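Local coordinates for mandelate racemase/muconate lactonizing enzyme family protein (Roseovarius sp. TM1035, PDB 3T9P), which probably catalyses an isomerisation or related reaction begun by proton abstraction beside a carboxylate, as in other enzymes of the enolase superfamily, at residues A[33-39]-A[52-58]; A[96-101]-A[259-263]; A[311-316]-A[348-354]; A[68-72]-A[88-92]. All coordinates share one frame; numbering follows the deposited sequence.

Interaction 1. Residues A[33-39]-A[52-58]; sequences NEFVGFV and QVSTYNA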
# COMPACT_ATOMS: atom_id res chain seq x y z
N ASN A 33 15.24 8.73 -13.11
CA ASN A 33 14.50 8.66 -14.33
C ASN A 33 13.24 7.85 -14.00
O ASN A 33 13.03 7.56 -12.86
CB ASN A 33 15.24 8.20 -15.55
CG ASN A 33 15.70 6.76 -15.50
OD1 ASN A 33 15.16 5.92 -14.84
ND2 ASN A 33 16.71 6.50 -16.26
N GLU A 34 12.40 7.57 -14.96
CA GLU A 34 11.23 6.77 -14.75
C GLU A 34 11.51 5.37 -14.19
O GLU A 34 10.70 4.83 -13.53
CB GLU A 34 10.43 6.60 -16.04
CG GLU A 34 9.03 7.05 -15.90
CD GLU A 34 8.23 7.30 -17.26
OE1 GLU A 34 7.43 6.46 -17.64
OE2 GLU A 34 8.41 8.33 -17.90
N PHE A 35 12.65 4.81 -14.52
CA PHE A 35 13.01 3.47 -14.15
C PHE A 35 13.75 3.33 -12.84
O PHE A 35 13.55 2.35 -12.18
CB PHE A 35 13.73 2.75 -15.27
CG PHE A 35 12.89 2.54 -16.44
CD1 PHE A 35 11.95 1.58 -16.45
CD2 PHE A 35 12.97 3.38 -17.50
CE1 PHE A 35 11.16 1.42 -17.52
CE2 PHE A 35 12.17 3.22 -18.57
CZ PHE A 35 11.27 2.27 -18.58
N VAL A 36 14.60 4.27 -12.48
CA VAL A 36 15.52 3.98 -11.33
C VAL A 36 15.79 5.25 -10.64
O VAL A 36 15.80 6.27 -11.34
CB VAL A 36 16.92 3.39 -11.79
CG1 VAL A 36 17.68 2.94 -10.50
CG2 VAL A 36 16.75 2.21 -12.59
N GLY A 37 16.00 5.25 -9.31
CA GLY A 37 16.23 6.51 -8.56
C GLY A 37 17.33 6.12 -7.57
O GLY A 37 17.09 5.23 -6.73
N PHE A 38 18.49 6.78 -7.62
CA PHE A 38 19.50 6.65 -6.58
C PHE A 38 19.40 7.75 -5.50
O PHE A 38 18.98 8.85 -5.77
CB PHE A 38 20.92 6.65 -7.17
CG PHE A 38 21.15 5.50 -8.09
CD1 PHE A 38 21.25 4.19 -7.58
CD2 PHE A 38 21.23 5.70 -9.45
CE1 PHE A 38 21.46 3.09 -8.47
CE2 PHE A 38 21.47 4.64 -10.35
CZ PHE A 38 21.55 3.33 -9.86
N VAL A 39 19.81 7.40 -4.29
CA VAL A 39 19.73 8.29 -3.17
C VAL A 39 21.17 8.44 -2.62
O VAL A 39 21.89 7.43 -2.40
CB VAL A 39 18.80 7.72 -2.02
CG1 VAL A 39 18.91 8.65 -0.71
CG2 VAL A 39 17.27 7.66 -2.52
N GLN A 52 19.26 3.24 -3.22
CA GLN A 52 18.34 3.25 -4.33
C GLN A 52 16.92 2.94 -3.88
O GLN A 52 16.72 2.11 -3.03
CB GLN A 52 18.80 2.21 -5.39
CG GLN A 52 18.08 2.19 -6.71
CD GLN A 52 18.24 0.88 -7.48
OE1 GLN A 52 19.24 0.61 -8.05
NE2 GLN A 52 17.21 0.12 -7.49
N VAL A 53 15.98 3.67 -4.45
CA VAL A 53 14.57 3.41 -4.29
C VAL A 53 14.23 2.20 -5.19
O VAL A 53 15.02 1.82 -5.99
CB VAL A 53 13.65 4.64 -4.57
CG1 VAL A 53 14.07 5.87 -3.74
CG2 VAL A 53 13.58 4.94 -6.00
N SER A 54 13.07 1.61 -5.01
CA SER A 54 12.65 0.53 -5.84
C SER A 54 12.63 0.98 -7.31
O SER A 54 12.34 2.09 -7.61
CB SER A 54 11.24 0.07 -5.48
OG SER A 54 10.83 -0.96 -6.29
N THR A 55 12.99 0.09 -8.19
CA THR A 55 12.83 0.35 -9.60
C THR A 55 11.31 0.44 -9.97
O THR A 55 10.47 0.00 -9.24
CB THR A 55 13.49 -0.71 -10.47
OG1 THR A 55 13.10 -2.01 -10.02
CG2 THR A 55 15.00 -0.58 -10.47
N TYR A 56 11.06 1.09 -11.09
CA TYR A 56 9.76 1.24 -11.72
C TYR A 56 8.94 2.41 -11.16
O TYR A 56 8.66 2.46 -10.00
CB TYR A 56 8.98 -0.06 -11.81
CG TYR A 56 9.73 -1.20 -12.47
CD1 TYR A 56 10.07 -1.13 -13.82
CD2 TYR A 56 10.12 -2.31 -11.75
CE1 TYR A 56 10.74 -2.15 -14.42
CE2 TYR A 56 10.80 -3.34 -12.35
CZ TYR A 56 11.13 -3.25 -13.68
OH TYR A 56 11.79 -4.23 -14.27
N ASN A 57 8.56 3.33 -12.02
CA ASN A 57 7.86 4.53 -11.63
C ASN A 57 8.71 5.26 -10.56
O ASN A 57 8.20 5.86 -9.66
CB ASN A 57 6.43 4.22 -11.17
CG ASN A 57 5.51 3.85 -12.32
OD1 ASN A 57 4.72 2.96 -12.19
ND2 ASN A 57 5.61 4.53 -13.41
N ALA A 58 10.02 5.20 -10.74
CA ALA A 58 11.00 5.71 -9.81
C ALA A 58 10.84 7.22 -9.60
O ALA A 58 11.08 7.69 -8.55
CB ALA A 58 12.47 5.30 -10.20
O HOH W 1 14.82 2.87 -8.56
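Phe38 and Gln52 form an antiparallel non-hydrogen-bonded pair, CA to CA 4.2 Å, where strands 37-43 and 48-52 of the N-terminal capping domain run out into loops. In this superfamily the loops next to the first and third strands of that domain commonly close over the active site; here the two loops meet directly.

Backbone bonds continue the link beyond the strands. Val53 N donates to Gly37 O at 3.0 Å; Tyr56 N reaches Phe35 O almost straight (171°), and Ala58 N reaches Glu34 O over 2.9 Å. Between the first two bonds the chains part enough for a water, which accepts from Gly37 N and donates to Val53 O.

Side-chain contacts flank these bonds. Gln52 extends past the Phe38 ring because its chi1 of -173° turns CG away from the backbone N; its OE1 is 3.4 Å from Phe38 CE1 and its amide 69° from the ring plane. Val36 CG1 lies over the rim of one face of that ring and also meets Gln52 CD at 3.7 Å. The amide itself is spoken for, since OE1 accepts from Leu313 N and NE2 bonds to Ser312 OG and Val53 O. The methyl of Ala58 presses against the chain at Val36, CB to Val36 N 3.3 Å. At Gly37 a beta carbon would lie uncomfortably close to Val53 CG2.

Before strand 37-43, Asn33 OD1 accepts from Phe35 N, an Asx turn, and from Val36 N, which widens it to an Asx motif; the two N-H groups approach from opposite faces of the amide plane.

Interaction 2. Residues A[96-101]-A[259-263]; sequences PGSYLR and DCEYS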
# COMPACT_ATOMS: atom_id res chain seq x y z
N PRO A 96 -0.31 3.24 3.98
CA PRO A 96 0.28 1.90 3.99
C PRO A 96 0.46 1.34 2.52
O PRO A 96 -0.29 1.71 1.67
CB PRO A 96 -0.74 1.08 4.82
CG PRO A 96 -2.04 1.72 4.42
CD PRO A 96 -1.70 3.22 4.51
N GLY A 97 1.40 0.44 2.27
CA GLY A 97 1.42 -0.28 0.96
C GLY A 97 2.67 0.19 0.19
O GLY A 97 3.58 0.87 0.75
N SER A 98 2.66 -0.03 -1.13
CA SER A 98 3.86 -0.14 -1.86
C SER A 98 4.66 1.19 -1.99
O SER A 98 5.86 1.19 -1.82
CB SER A 98 3.56 -0.72 -3.21
OG SER A 98 4.80 -0.83 -3.97
N TYR A 99 4.04 2.31 -2.39
CA TYR A 99 4.95 3.46 -2.74
C TYR A 99 5.70 4.03 -1.57
O TYR A 99 6.80 4.40 -1.73
CB TYR A 99 4.13 4.59 -3.36
CG TYR A 99 4.07 4.49 -4.87
CD1 TYR A 99 5.19 4.78 -5.64
CD2 TYR A 99 2.87 4.18 -5.52
CE1 TYR A 99 5.12 4.68 -6.98
CE2 TYR A 99 2.76 4.14 -6.90
CZ TYR A 99 3.92 4.38 -7.61
OH TYR A 99 3.87 4.41 -8.99
N LEU A 100 5.16 4.08 -0.38
CA LEU A 100 5.93 4.57 0.75
C LEU A 100 7.18 3.68 0.99
O LEU A 100 8.20 4.16 1.29
CB LEU A 100 5.09 4.62 2.01
CG LEU A 100 5.62 5.31 3.29
CD1 LEU A 100 5.69 6.75 3.21
CD2 LEU A 100 4.91 4.87 4.52
N ARG A 101 6.98 2.38 0.89
CA ARG A 101 8.05 1.42 1.03
C ARG A 101 9.15 1.50 -0.05
O ARG A 101 10.31 1.45 0.22
CB ARG A 101 7.48 0.02 1.11
CG ARG A 101 6.44 -0.23 2.24
CD ARG A 101 6.66 0.47 3.52
NE ARG A 101 5.76 0.12 4.62
CZ ARG A 101 6.03 0.35 5.89
NH1 ARG A 101 7.14 0.91 6.19
NH2 ARG A 101 5.20 0.03 6.84
N ASP A 259 4.51 -8.66 -1.21
CA ASP A 259 4.05 -8.39 0.15
C ASP A 259 4.96 -7.39 0.81
O ASP A 259 6.14 -7.67 0.87
CB ASP A 259 4.07 -9.73 0.93
CG ASP A 259 2.84 -10.56 0.59
OD1 ASP A 259 2.79 -11.25 -0.46
OD2 ASP A 259 1.85 -10.42 1.34
N CYS A 260 4.45 -6.22 1.24
CA CYS A 260 5.36 -5.22 1.76
C CYS A 260 5.06 -4.73 3.21
O CYS A 260 5.84 -3.94 3.78
CB CYS A 260 5.44 -4.00 0.83
SG CYS A 260 3.90 -3.11 0.66
N GLU A 261 3.96 -5.18 3.79
CA GLU A 261 3.57 -4.79 5.16
C GLU A 261 3.57 -6.07 6.02
O GLU A 261 3.12 -7.13 5.56
CB GLU A 261 2.11 -4.30 5.17
CG GLU A 261 1.91 -2.99 4.31
CD GLU A 261 2.86 -1.84 4.84
OE1 GLU A 261 3.12 -1.70 6.08
OE2 GLU A 261 3.28 -1.01 4.01
N TYR A 262 4.04 -5.97 7.25
CA TYR A 262 4.11 -7.10 8.17
C TYR A 262 2.74 -7.84 8.38
O TYR A 262 2.65 -9.09 8.46
CB TYR A 262 4.72 -6.64 9.49
CG TYR A 262 6.13 -6.04 9.41
CD1 TYR A 262 7.09 -6.50 8.48
CD2 TYR A 262 6.49 -5.03 10.28
CE1 TYR A 262 8.35 -5.90 8.44
CE2 TYR A 262 7.75 -4.54 10.37
CZ TYR A 262 8.67 -4.97 9.39
OH TYR A 262 9.87 -4.43 9.38
N SER A 263 1.65 -7.10 8.36
CA SER A 263 0.35 -7.71 8.58
C SER A 263 0.09 -8.69 7.48
O SER A 263 -0.50 -9.69 7.76
CB SER A 263 -0.80 -6.66 8.66
OG SER A 263 -0.91 -5.98 7.45
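Glu261 OE2 is gripped by two donors, Arg101 NE and Gly97 N, which come from opposite faces of the carboxylate plane. They belong to the start of helix 98-119 in the capping domain, whereas Glu261 lies in the turn between strand 252-255 and helix 262-270 of the barrel domain. The contact therefore pins together the two domains of an enolase-type fold.

The salt bridge is side-on and bidentate. Arg101 NE meets Glu261 OE2 at 2.8 Å and nearly straight (176°), while Arg101 NH2 meets the syn lone pair of Glu261 OE1, also at 2.8 Å. Both oxygens lie close to the guanidinium plane, yet the carboxylate is twisted 31° from it. Gly97 N meets Glu261 OE2 from above the carboxylate plane, at 2.9 Å. A bend at chi2 (-58°) folds the Glu261 chain back to this place. Because Gly97 is the N-cap residue, the negative group sits near the positive end of the helix, which would probably stabilise it further.

Gly97 adopts backbone angles at which a beta carbon would collide with the carbonyl of Pro96. Tyr89 adds a cation-pi contact to Arg101, and backbone hydrogen bonds link Pro96 and Ser98 to the second subunit. Beside the salt bridge Cys260 packs against the helix start: its CB touches Arg101 CG at 4.1 Å, and its SG reaches Gly97 C at 3.6 Å.

Interaction 3. Residues A[311-316]-A[348-354]; sequences LSLVTM and LFLGDPY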
# COMPACT_ATOMS: atom_id res chain seq x y z
N LEU A 311 19.01 -5.95 -12.72
CA LEU A 311 20.33 -5.61 -12.27
C LEU A 311 20.49 -4.15 -11.88
O LEU A 311 21.60 -3.57 -12.05
CB LEU A 311 21.43 -6.15 -13.22
CG LEU A 311 21.30 -7.68 -13.50
CD1 LEU A 311 22.43 -8.19 -14.49
CD2 LEU A 311 21.39 -8.45 -12.18
N SER A 312 19.42 -3.58 -11.26
CA SER A 312 19.65 -2.38 -10.49
C SER A 312 20.37 -2.78 -9.18
O SER A 312 20.87 -3.88 -9.10
CB SER A 312 18.35 -1.69 -10.26
OG SER A 312 17.59 -2.36 -9.28
N LEU A 313 20.39 -1.93 -8.17
CA LEU A 313 21.07 -2.27 -6.92
C LEU A 313 20.37 -3.48 -6.17
O LEU A 313 20.94 -4.10 -5.25
CB LEU A 313 21.03 -1.03 -6.04
CG LEU A 313 21.90 -1.20 -4.79
CD1 LEU A 313 23.31 -1.29 -5.15
CD2 LEU A 313 21.60 -0.09 -3.73
N VAL A 314 19.10 -3.69 -6.47
CA VAL A 314 18.34 -4.75 -5.76
C VAL A 314 19.13 -6.09 -5.75
O VAL A 314 19.11 -6.83 -4.78
CB VAL A 314 16.89 -4.88 -6.31
CG1 VAL A 314 16.86 -5.39 -7.81
CG2 VAL A 314 15.99 -5.84 -5.38
N THR A 315 19.79 -6.44 -6.84
CA THR A 315 20.49 -7.69 -6.86
C THR A 315 21.69 -7.69 -5.86
O THR A 315 21.82 -8.66 -5.07
CB THR A 315 20.86 -8.14 -8.33
OG1 THR A 315 19.62 -8.39 -9.03
CG2 THR A 315 21.75 -9.56 -8.36
N MET A 316 22.47 -6.66 -5.84
CA MET A 316 23.61 -6.55 -4.87
C MET A 316 23.09 -6.50 -3.42
O MET A 316 23.62 -7.19 -2.54
CB MET A 316 24.48 -5.28 -5.17
CG MET A 316 25.77 -5.15 -4.22
SD MET A 316 26.73 -6.72 -4.29
CE MET A 316 27.44 -6.53 -5.92
N LEU A 348 24.39 1.64 -15.33
CA LEU A 348 24.14 2.16 -13.99
C LEU A 348 25.39 2.18 -13.18
O LEU A 348 25.63 3.21 -12.48
CB LEU A 348 23.05 1.35 -13.23
CG LEU A 348 21.72 1.31 -13.89
CD1 LEU A 348 20.79 0.35 -13.07
CD2 LEU A 348 21.12 2.69 -14.11
N PHE A 349 26.19 1.09 -13.25
CA PHE A 349 27.32 0.95 -12.35
C PHE A 349 28.64 0.87 -13.19
O PHE A 349 28.60 0.41 -14.32
CB PHE A 349 27.15 -0.36 -11.55
CG PHE A 349 25.83 -0.38 -10.82
CD1 PHE A 349 25.58 0.56 -9.83
CD2 PHE A 349 24.83 -1.33 -11.14
CE1 PHE A 349 24.32 0.59 -9.09
CE2 PHE A 349 23.58 -1.34 -10.40
CZ PHE A 349 23.34 -0.34 -9.40
N LEU A 350 29.75 1.27 -12.60
CA LEU A 350 31.07 1.08 -13.21
C LEU A 350 31.60 -0.31 -12.86
O LEU A 350 31.14 -0.92 -11.85
CB LEU A 350 32.04 2.14 -12.67
CG LEU A 350 31.66 3.60 -13.04
CD1 LEU A 350 32.48 4.68 -12.38
CD2 LEU A 350 31.54 3.79 -14.55
N GLY A 351 32.51 -0.85 -13.68
CA GLY A 351 33.09 -2.18 -13.37
C GLY A 351 32.13 -3.37 -13.64
O GLY A 351 31.27 -3.36 -14.48
N ASP A 352 32.23 -4.43 -12.92
CA ASP A 352 31.41 -5.54 -13.32
C ASP A 352 30.93 -6.17 -12.00
O ASP A 352 31.30 -7.29 -11.66
CB ASP A 352 32.32 -6.50 -14.09
CG ASP A 352 31.55 -7.57 -14.80
OD1 ASP A 352 30.32 -7.44 -14.96
OD2 ASP A 352 32.17 -8.58 -15.18
N PRO A 353 30.10 -5.44 -11.24
CA PRO A 353 29.68 -5.98 -9.90
C PRO A 353 28.85 -7.29 -10.00
O PRO A 353 28.85 -8.12 -9.05
CB PRO A 353 28.87 -4.80 -9.28
CG PRO A 353 28.35 -4.03 -10.52
CD PRO A 353 29.52 -4.12 -11.55
N TYR A 354 28.21 -7.50 -11.14
CA TYR A 354 27.38 -8.72 -11.36
C TYR A 354 28.03 -9.80 -12.23
O TYR A 354 27.30 -10.68 -12.80
CB TYR A 354 26.00 -8.34 -11.86
CG TYR A 354 25.24 -7.43 -10.88
CD1 TYR A 354 25.04 -7.82 -9.56
CD2 TYR A 354 24.72 -6.18 -11.28
CE1 TYR A 354 24.33 -7.03 -8.68
CE2 TYR A 354 24.00 -5.33 -10.37
CZ TYR A 354 23.79 -5.77 -9.09
OH TYR A 354 23.11 -5.02 -8.14
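The backbones of 311-316 and 348-354 stay well apart, Leu311 CA to Tyr354 CA being 7.8 Å, so side chains span the distance. Tyr354 does most of this. Its hydroxyl enters the first turn of helix 313-322, where Ser312 O and Met316 N stand 4.6 Å apart, too far to bond directly. The OH donates weakly to Ser312 O (2.7 Å) and accepts from Met316 N (2.9 Å, 142°), inserting itself into the helical bond pattern.

Leu311 CD2 lies over one face of the same ring, a CH-pi contact 4.2 Å from its centroid and 16° off the normal. Thr315 CG2 approaches Tyr354 CE1 obliquely at 3.6 Å. The helix is one of those packed round the strands of the barrel domain, and 348-354 belongs to the long connection between strands 332-335 and 360-363. Ser312 is the N-cap of helix 313-322, with a weak bond from Val314 N to Ser312 OG; that hydroxyl also bonds to Asn310. A phenylalanine in place of Tyr354 would probably keep the leucine contact but leave Met316 N without its acceptor and the opened turn unbridged.

Phe349 presents its edge to the backbone, CE2 3.4 Å from Leu311 O and CZ close to Leu313 N, while Leu348 CB sits over its face. Met316 has CG anti to the backbone N (chi1 -177°), then curls at its next two torsions to lay CE against Pro353 CB at 4.0 Å.

Interaction 4. Residues A[68-72]-A[88-92]; sequences QIAPH and IYERE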
# COMPACT_ATOMS: atom_id res chain seq x y z
N GLN A 68 7.47 12.61 1.83
CA GLN A 68 7.10 11.75 2.92
C GLN A 68 8.17 10.94 3.68
O GLN A 68 7.88 10.45 4.73
CB GLN A 68 5.91 10.87 2.51
CG GLN A 68 4.70 11.61 2.04
CD GLN A 68 3.63 10.73 1.46
OE1 GLN A 68 2.73 10.32 2.15
NE2 GLN A 68 3.72 10.46 0.23
N ILE A 69 9.37 10.82 3.15
CA ILE A 69 10.46 10.18 3.85
C ILE A 69 11.45 11.21 4.43
O ILE A 69 11.64 11.26 5.60
CB ILE A 69 11.21 9.15 2.96
CG1 ILE A 69 10.25 8.13 2.35
CG2 ILE A 69 12.39 8.49 3.69
CD1 ILE A 69 9.70 7.21 3.19
N ALA A 70 11.99 12.07 3.59
CA ALA A 70 13.04 13.04 3.97
C ALA A 70 12.69 13.95 5.12
O ALA A 70 13.53 14.09 5.99
CB ALA A 70 13.45 13.86 2.76
N PRO A 71 11.43 14.47 5.20
CA PRO A 71 11.15 15.40 6.31
C PRO A 71 11.28 14.77 7.66
O PRO A 71 11.62 15.47 8.63
CB PRO A 71 9.69 15.86 6.06
CG PRO A 71 9.64 15.85 4.53
CD PRO A 71 10.30 14.46 4.23
N HIS A 72 11.03 13.45 7.76
CA HIS A 72 11.07 12.80 9.02
C HIS A 72 12.48 12.30 9.32
O HIS A 72 12.79 12.04 10.49
CB HIS A 72 10.08 11.61 9.04
CG HIS A 72 8.70 12.02 8.66
ND1 HIS A 72 7.97 12.94 9.38
CD2 HIS A 72 7.93 11.67 7.60
CE1 HIS A 72 6.83 13.19 8.76
NE2 HIS A 72 6.76 12.40 7.70
N ILE A 88 8.77 6.96 10.72
CA ILE A 88 8.29 7.45 9.41
C ILE A 88 6.88 6.90 9.12
O ILE A 88 5.95 7.63 8.76
CB ILE A 88 9.28 7.06 8.30
CG1 ILE A 88 10.50 8.04 8.48
CG2 ILE A 88 8.57 7.15 6.87
CD1 ILE A 88 11.77 7.47 7.76
N TYR A 89 6.74 5.59 9.24
CA TYR A 89 5.40 4.96 8.94
C TYR A 89 4.31 5.49 9.88
O TYR A 89 3.24 5.92 9.41
CB TYR A 89 5.50 3.43 8.94
CG TYR A 89 4.17 2.73 8.78
CD1 TYR A 89 3.37 2.85 7.61
CD2 TYR A 89 3.71 1.91 9.82
CE1 TYR A 89 2.08 2.21 7.53
CE2 TYR A 89 2.47 1.24 9.70
CZ TYR A 89 1.67 1.40 8.58
OH TYR A 89 0.46 0.69 8.51
N GLU A 90 4.63 5.63 11.17
CA GLU A 90 3.68 6.27 12.11
C GLU A 90 3.29 7.65 11.77
O GLU A 90 2.10 7.93 11.88
CB GLU A 90 4.21 6.23 13.59
CG GLU A 90 4.48 4.80 13.99
CD GLU A 90 5.35 4.76 15.24
OE1 GLU A 90 6.19 5.69 15.45
OE2 GLU A 90 5.18 3.81 15.99
N ARG A 91 4.22 8.53 11.32
CA ARG A 91 3.80 9.85 10.85
C ARG A 91 3.03 9.76 9.55
O ARG A 91 2.22 10.65 9.25
CB ARG A 91 4.99 10.85 10.71
CG ARG A 91 5.90 10.86 12.00
CD ARG A 91 5.32 11.75 13.10
NE ARG A 91 4.29 11.08 13.89
CZ ARG A 91 4.48 10.20 14.88
NH1 ARG A 91 5.70 9.82 15.26
NH2 ARG A 91 3.41 9.66 15.48
N GLU A 92 3.30 8.77 8.70
CA GLU A 92 2.61 8.69 7.40
C GLU A 92 1.61 7.45 7.39
O GLU A 92 1.46 6.68 6.35
CB GLU A 92 3.64 8.50 6.24
CG GLU A 92 4.74 9.69 6.20
CD GLU A 92 4.15 10.97 5.74
OE1 GLU A 92 3.07 10.93 5.10
OE2 GLU A 92 4.73 12.05 6.03
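His72 and Glu92 each set CG anti to the carbonyl carbon (chi1 -54° in His72), and a bend at chi2 of Glu92 (-71°) swings its carboxylate round to the imidazole edge. The resulting bond, His72 NE2 to Glu92 OE2, is 2.7 Å long and nearly straight at 173°. It lies in the ring plane and uses the anti lone pair of the oxygen, the one turned away from Glu92 OE1.

The two residues stand near the ends of helices 58-73 and 82-91, a helical hairpin of the capping domain. Arg91 CB lies over one face of the imidazole, toward its rim, in a CH-pi contact 3.9 Å from the centroid, before the rest of the arginine leads away. Ile88 CG1 packs on His72 CB at 3.6 Å. Deeper in, Ile69 CD1 meets Ile88 CG2 at 3.9 Å, and helix 98-119 closes this apolar side through Ala103, Met104 and Leu107. Gln68 CB and CG lie against the Glu92 carboxylate, CB to CD 3.7 Å. Gln68 O is buried by the contact without a polar partner.

Replacing His72 with an alanine would probably leave Glu92 OE2 without its mate and open a gap beneath Arg91 CB.

Since NE2 is the donor, the hydrogen on that nitrogen is fixed by the bond, and the adjoining carboxylate would be expected to favour the protonated form of the imidazole.

Interactions 1 and 2 are buried, 3 and 4 partly so; interaction 4 lies farthest out, its centre about 23 Å from the centre of the chain. Interactions 1 and 4 belong to the capping domain, interaction 3 to the barrel domain, and interaction 2 joins the two. Helix 98-119 starts in interaction 2 and also covers the helical pair of interaction 4, whose Tyr89 and Ile69 meet it. Interaction 1 meets interaction 3 at the amide of Gln52, forming a second domain junction. Chemistry follows place: backbone bonds and water at the loops, a bidentate salt bridge between domains, a tyrosine hydroxyl in a helix turn, and a histidine-carboxylate bond between helix ends.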